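TlmII (Streptoalloteichus hindustanus, PDB 4HVM) takes part in tallysomycin biosynthesis as a condensation-domain protein of the nonribosomal peptide synthetase type and probably binds phosphopantetheine. Local coordinates at residues A56-F70 with T114-L126. Residues are numbered along the deposited sequence; the frame is centred on the assembly and turned at random.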
# COMPACT_ATOMS: atom_id res chain seq x y z
N ALA A 56 5.08 -23.44 -4.11
CA ALA A 56 4.01 -22.55 -3.67
C ALA A 56 3.20 -23.19 -2.55
O ALA A 56 2.85 -22.54 -1.57
CB ALA A 56 3.11 -22.20 -4.84
N ASP A 57 2.90 -24.48 -2.71
CA ASP A 57 2.16 -25.23 -1.71
C ASP A 57 2.93 -25.29 -0.39
O ASP A 57 2.34 -25.25 0.69
CB ASP A 57 1.88 -26.65 -2.20
CG ASP A 57 0.84 -26.68 -3.31
OD1 ASP A 57 -0.10 -25.86 -3.27
OD2 ASP A 57 0.97 -27.53 -4.22
N GLU A 58 4.25 -25.38 -0.50
CA GLU A 58 5.12 -25.45 0.67
C GLU A 58 5.06 -24.15 1.47
O GLU A 58 5.03 -24.16 2.70
CB GLU A 58 6.56 -25.75 0.24
CG GLU A 58 7.56 -25.83 1.38
CD GLU A 58 8.96 -26.15 0.90
OE1 GLU A 58 9.10 -26.65 -0.24
OE2 GLU A 58 9.92 -25.90 1.66
N VAL A 59 5.04 -23.03 0.75
CA VAL A 59 4.97 -21.72 1.39
C VAL A 59 3.59 -21.47 1.98
O VAL A 59 3.47 -20.91 3.08
CB VAL A 59 5.32 -20.59 0.39
CG1 VAL A 59 5.12 -19.23 1.03
CG2 VAL A 59 6.75 -20.75 -0.09
N LEU A 60 2.55 -21.89 1.27
CA LEU A 60 1.18 -21.77 1.76
C LEU A 60 0.97 -22.57 3.04
O LEU A 60 0.12 -22.24 3.86
CB LEU A 60 0.17 -22.22 0.69
CG LEU A 60 0.00 -21.30 -0.52
CD1 LEU A 60 -1.03 -21.86 -1.49
CD2 LEU A 60 -0.35 -19.88 -0.09
N ASP A 61 1.77 -23.61 3.20
CA ASP A 61 1.70 -24.46 4.39
C ASP A 61 2.47 -23.83 5.54
O ASP A 61 1.97 -23.76 6.66
CB ASP A 61 2.26 -25.85 4.08
CG ASP A 61 2.41 -26.71 5.32
OD1 ASP A 61 1.44 -27.43 5.66
OD2 ASP A 61 3.49 -26.68 5.95
N ALA A 62 3.69 -23.38 5.26
CA ALA A 62 4.59 -22.87 6.28
C ALA A 62 4.08 -21.59 6.94
O ALA A 62 4.46 -21.28 8.06
CB ALA A 62 5.98 -22.64 5.70
N PHE A 63 3.22 -20.86 6.23
CA PHE A 63 2.65 -19.63 6.76
C PHE A 63 1.15 -19.76 6.98
O PHE A 63 0.36 -19.44 6.10
CB PHE A 63 2.91 -18.46 5.80
CG PHE A 63 4.34 -18.02 5.74
CD1 PHE A 63 4.92 -17.34 6.81
CD2 PHE A 63 5.11 -18.25 4.61
CE1 PHE A 63 6.23 -16.93 6.75
CE2 PHE A 63 6.42 -17.84 4.55
CZ PHE A 63 6.99 -17.17 5.62
N PRO A 64 0.75 -20.20 8.18
CA PRO A 64 -0.67 -20.38 8.52
C PRO A 64 -1.50 -19.10 8.37
O PRO A 64 -2.72 -19.18 8.27
CB PRO A 64 -0.64 -20.83 9.98
CG PRO A 64 0.73 -20.46 10.48
CD PRO A 64 1.63 -20.58 9.30
N LEU A 65 -0.83 -17.95 8.35
CA LEU A 65 -1.53 -16.68 8.17
C LEU A 65 -2.19 -16.61 6.80
O LEU A 65 -3.27 -16.04 6.65
CB LEU A 65 -0.56 -15.51 8.34
CG LEU A 65 -1.14 -14.13 8.01
CD1 LEU A 65 -2.26 -13.78 8.97
CD2 LEU A 65 -0.06 -13.06 8.04
N LEU A 66 -1.55 -17.20 5.80
CA LEU A 66 -2.07 -17.18 4.45
C LEU A 66 -3.36 -17.99 4.35
O LEU A 66 -4.19 -17.76 3.46
CB LEU A 66 -1.04 -17.73 3.47
CG LEU A 66 0.32 -17.03 3.48
CD1 LEU A 66 1.26 -17.68 2.48
CD2 LEU A 66 0.17 -15.55 3.18
N ARG A 67 -3.53 -18.95 5.26
CA ARG A 67 -4.71 -19.81 5.27
C ARG A 67 -5.73 -19.34 6.30
O ARG A 67 -6.45 -20.16 6.88
CB ARG A 67 -4.29 -21.25 5.55
CG ARG A 67 -3.46 -21.88 4.45
CD ARG A 67 -2.99 -23.28 4.82
NE ARG A 67 -1.83 -23.26 5.71
CZ ARG A 67 -1.84 -23.68 6.97
NH1 ARG A 67 -2.95 -24.16 7.51
NH2 ARG A 67 -0.73 -23.63 7.70
N VAL A 68 -5.79 -18.04 6.53
CA VAL A 68 -6.65 -17.50 7.58
C VAL A 68 -7.94 -16.87 7.04
O VAL A 68 -7.92 -16.09 6.09
CB VAL A 68 -5.88 -16.47 8.45
CG1 VAL A 68 -6.84 -15.51 9.13
CG2 VAL A 68 -5.02 -17.20 9.46
N ASN A 69 -9.06 -17.24 7.66
CA ASN A 69 -10.34 -16.59 7.40
C ASN A 69 -10.77 -15.82 8.64
O ASN A 69 -10.24 -16.04 9.73
CB ASN A 69 -11.40 -17.62 7.02
CG ASN A 69 -11.14 -18.24 5.66
OD1 ASN A 69 -10.51 -19.29 5.55
ND2 ASN A 69 -11.62 -17.58 4.61
N PHE A 70 -11.72 -14.90 8.48
CA PHE A 70 -12.14 -14.05 9.58
C PHE A 70 -13.55 -14.37 10.05
O PHE A 70 -14.42 -14.73 9.26
CB PHE A 70 -12.04 -12.58 9.19
CG PHE A 70 -10.63 -12.12 8.95
CD1 PHE A 70 -9.82 -11.74 10.01
CD2 PHE A 70 -10.11 -12.08 7.67
CE1 PHE A 70 -8.52 -11.33 9.79
CE2 PHE A 70 -8.81 -11.67 7.44
CZ PHE A 70 -8.02 -11.29 8.51
N THR A 114 -14.95 -12.15 -2.80
CA THR A 114 -14.46 -13.22 -1.95
C THR A 114 -15.10 -13.17 -0.56
O THR A 114 -15.09 -12.12 0.09
CB THR A 114 -12.93 -13.13 -1.79
OG1 THR A 114 -12.33 -12.92 -3.08
CG2 THR A 114 -12.37 -14.39 -1.18
N ASP A 115 -15.65 -14.29 -0.12
CA ASP A 115 -16.20 -14.40 1.23
C ASP A 115 -15.06 -14.55 2.23
O ASP A 115 -14.39 -15.59 2.28
CB ASP A 115 -17.14 -15.60 1.33
CG ASP A 115 -17.98 -15.59 2.59
OD1 ASP A 115 -17.78 -14.71 3.45
OD2 ASP A 115 -18.84 -16.49 2.73
N PRO A 116 -14.83 -13.52 3.05
CA PRO A 116 -13.68 -13.50 3.96
C PRO A 116 -13.78 -14.53 5.07
O PRO A 116 -12.81 -14.71 5.80
CB PRO A 116 -13.72 -12.09 4.54
CG PRO A 116 -15.15 -11.70 4.46
CD PRO A 116 -15.67 -12.31 3.20
N GLU A 117 -14.92 -15.19 5.21
CA GLU A 117 -15.11 -16.16 6.29
C GLU A 117 -15.04 -17.60 5.79
O GLU A 117 -15.08 -18.53 6.59
CB GLU A 117 -16.44 -15.90 7.01
CG GLU A 117 -17.67 -16.24 6.17
CD GLU A 117 -18.94 -15.63 6.73
OE1 GLU A 117 -18.92 -15.15 7.88
OE2 GLU A 117 -19.96 -15.63 6.01
N ARG A 118 -14.95 -17.78 4.48
CA ARG A 118 -14.93 -19.12 3.90
C ARG A 118 -13.83 -19.33 2.87
O ARG A 118 -13.13 -20.34 2.91
CB ARG A 118 -16.29 -19.44 3.26
CG ARG A 118 -17.45 -19.51 4.24
CD ARG A 118 -18.72 -19.97 3.54
NE ARG A 118 -19.02 -19.15 2.36
CZ ARG A 118 -20.09 -19.31 1.59
NH1 ARG A 118 -20.98 -20.26 1.86
NH2 ARG A 118 -20.27 -18.51 0.54
N ASP A 119 -13.68 -18.39 1.95
CA ASP A 119 -12.78 -18.55 0.81
C ASP A 119 -11.33 -18.20 1.13
O ASP A 119 -11.07 -17.41 2.05
CB ASP A 119 -13.27 -17.70 -0.37
CG ASP A 119 -14.76 -17.83 -0.60
OD1 ASP A 119 -15.32 -18.91 -0.33
OD2 ASP A 119 -15.38 -16.84 -1.04
N PRO A 120 -10.39 -18.78 0.38
CA PRO A 120 -8.98 -18.41 0.51
C PRO A 120 -8.75 -16.93 0.19
O PRO A 120 -9.18 -16.46 -0.86
CB PRO A 120 -8.27 -19.29 -0.53
CG PRO A 120 -9.36 -19.77 -1.44
CD PRO A 120 -10.57 -19.89 -0.58
N LEU A 121 -8.09 -16.21 1.10
CA LEU A 121 -7.88 -14.78 0.95
C LEU A 121 -6.50 -14.44 0.39
O LEU A 121 -6.19 -13.27 0.16
CB LEU A 121 -8.11 -14.07 2.29
CG LEU A 121 -9.48 -14.27 2.93
CD1 LEU A 121 -9.58 -13.51 4.24
CD2 LEU A 121 -10.57 -13.83 1.97
N VAL A 122 -5.68 -15.46 0.19
CA VAL A 122 -4.38 -15.29 -0.45
C VAL A 122 -4.23 -16.32 -1.56
O VAL A 122 -4.03 -17.51 -1.30
CB VAL A 122 -3.23 -15.46 0.55
CG1 VAL A 122 -1.89 -15.42 -0.17
CG2 VAL A 122 -3.29 -14.37 1.62
N ARG A 123 -4.35 -15.86 -2.80
CA ARG A 123 -4.26 -16.75 -3.96
C ARG A 123 -2.93 -16.58 -4.68
O ARG A 123 -2.53 -15.47 -5.02
CB ARG A 123 -5.42 -16.48 -4.92
CG ARG A 123 -6.78 -16.81 -4.34
CD ARG A 123 -7.92 -16.20 -5.14
NE ARG A 123 -8.83 -15.46 -4.28
CZ ARG A 123 -9.26 -14.23 -4.52
NH1 ARG A 123 -8.85 -13.58 -5.61
NH2 ARG A 123 -10.08 -13.64 -3.67
N LEU A 124 -2.24 -17.69 -4.91
CA LEU A 124 -0.99 -17.67 -5.66
C LEU A 124 -1.27 -18.10 -7.10
O LEU A 124 -1.86 -19.16 -7.32
CB LEU A 124 0.06 -18.57 -5.02
CG LEU A 124 0.54 -18.17 -3.63
CD1 LEU A 124 1.66 -19.09 -3.16
CD2 LEU A 124 0.99 -16.72 -3.63
N HIS A 125 -0.86 -17.28 -8.06
CA HIS A 125 -1.05 -17.60 -9.47
C HIS A 125 0.27 -18.02 -10.12
O HIS A 125 1.28 -17.34 -9.98
CB HIS A 125 -1.66 -16.41 -10.22
CG HIS A 125 -3.07 -16.11 -9.83
ND1 HIS A 125 -4.16 -16.51 -10.58
CD2 HIS A 125 -3.58 -15.44 -8.76
CE1 HIS A 125 -5.27 -16.10 -10.00
NE2 HIS A 125 -4.95 -15.45 -8.89
N LEU A 126 0.25 -19.15 -10.81
CA LEU A 126 1.40 -19.61 -11.58
C LEU A 126 1.04 -19.51 -13.07
O LEU A 126 0.42 -20.41 -13.63
CB LEU A 126 1.76 -21.05 -11.20
CG LEU A 126 3.17 -21.56 -11.53
CD1 LEU A 126 3.53 -22.70 -10.61
CD2 LEU A 126 3.28 -22.00 -12.98
O HOH W 1 -5.25 -18.34 1.19
O HOH W 2 -7.07 -17.11 3.33
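Asn69 points its amide into the turn 115-119, where ND2 gives a bond to Asp119 O at 2.6 Å and a weak one to Pro116 O. The Asp119 carbonyl is met from above its plane, 42° out of it, whereas the Pro116 oxygen also takes a nearly straight bond (174°) from Phe70 N. With CG anti to its own carbonyl carbon (chi1 -69°), the amide reaches the turn while OD1 turns to Arg81. Replacing the amide by the methyl of an alanine is likely to leave the Asp119 carbonyl without this donor and Arg81 without OD1. Beside it, the Phe70 ring receives Leu121 CD1 at its edge, 3.8 Å from CD2. Toward helix 49-62 the contact becomes apolar: Leu66 CD2 lies 3.9 Å from Val122 CG1, and Leu60 and Leu124 meet tip to tip, Leu124 CD1 also touching Ala56 CB. Between the two zones, two waters link Leu66 O to the backbone N-H groups of Val122 and Leu121, the latter water also bonding to Val68 O. Thus a condensation-domain helix packs on the sheet face over strand 122-128 through Ala56 and Leu60, whereas strand 68-72, in a separate sheet, is joined to the loop leading into 122-128 by directional amide bonds and water.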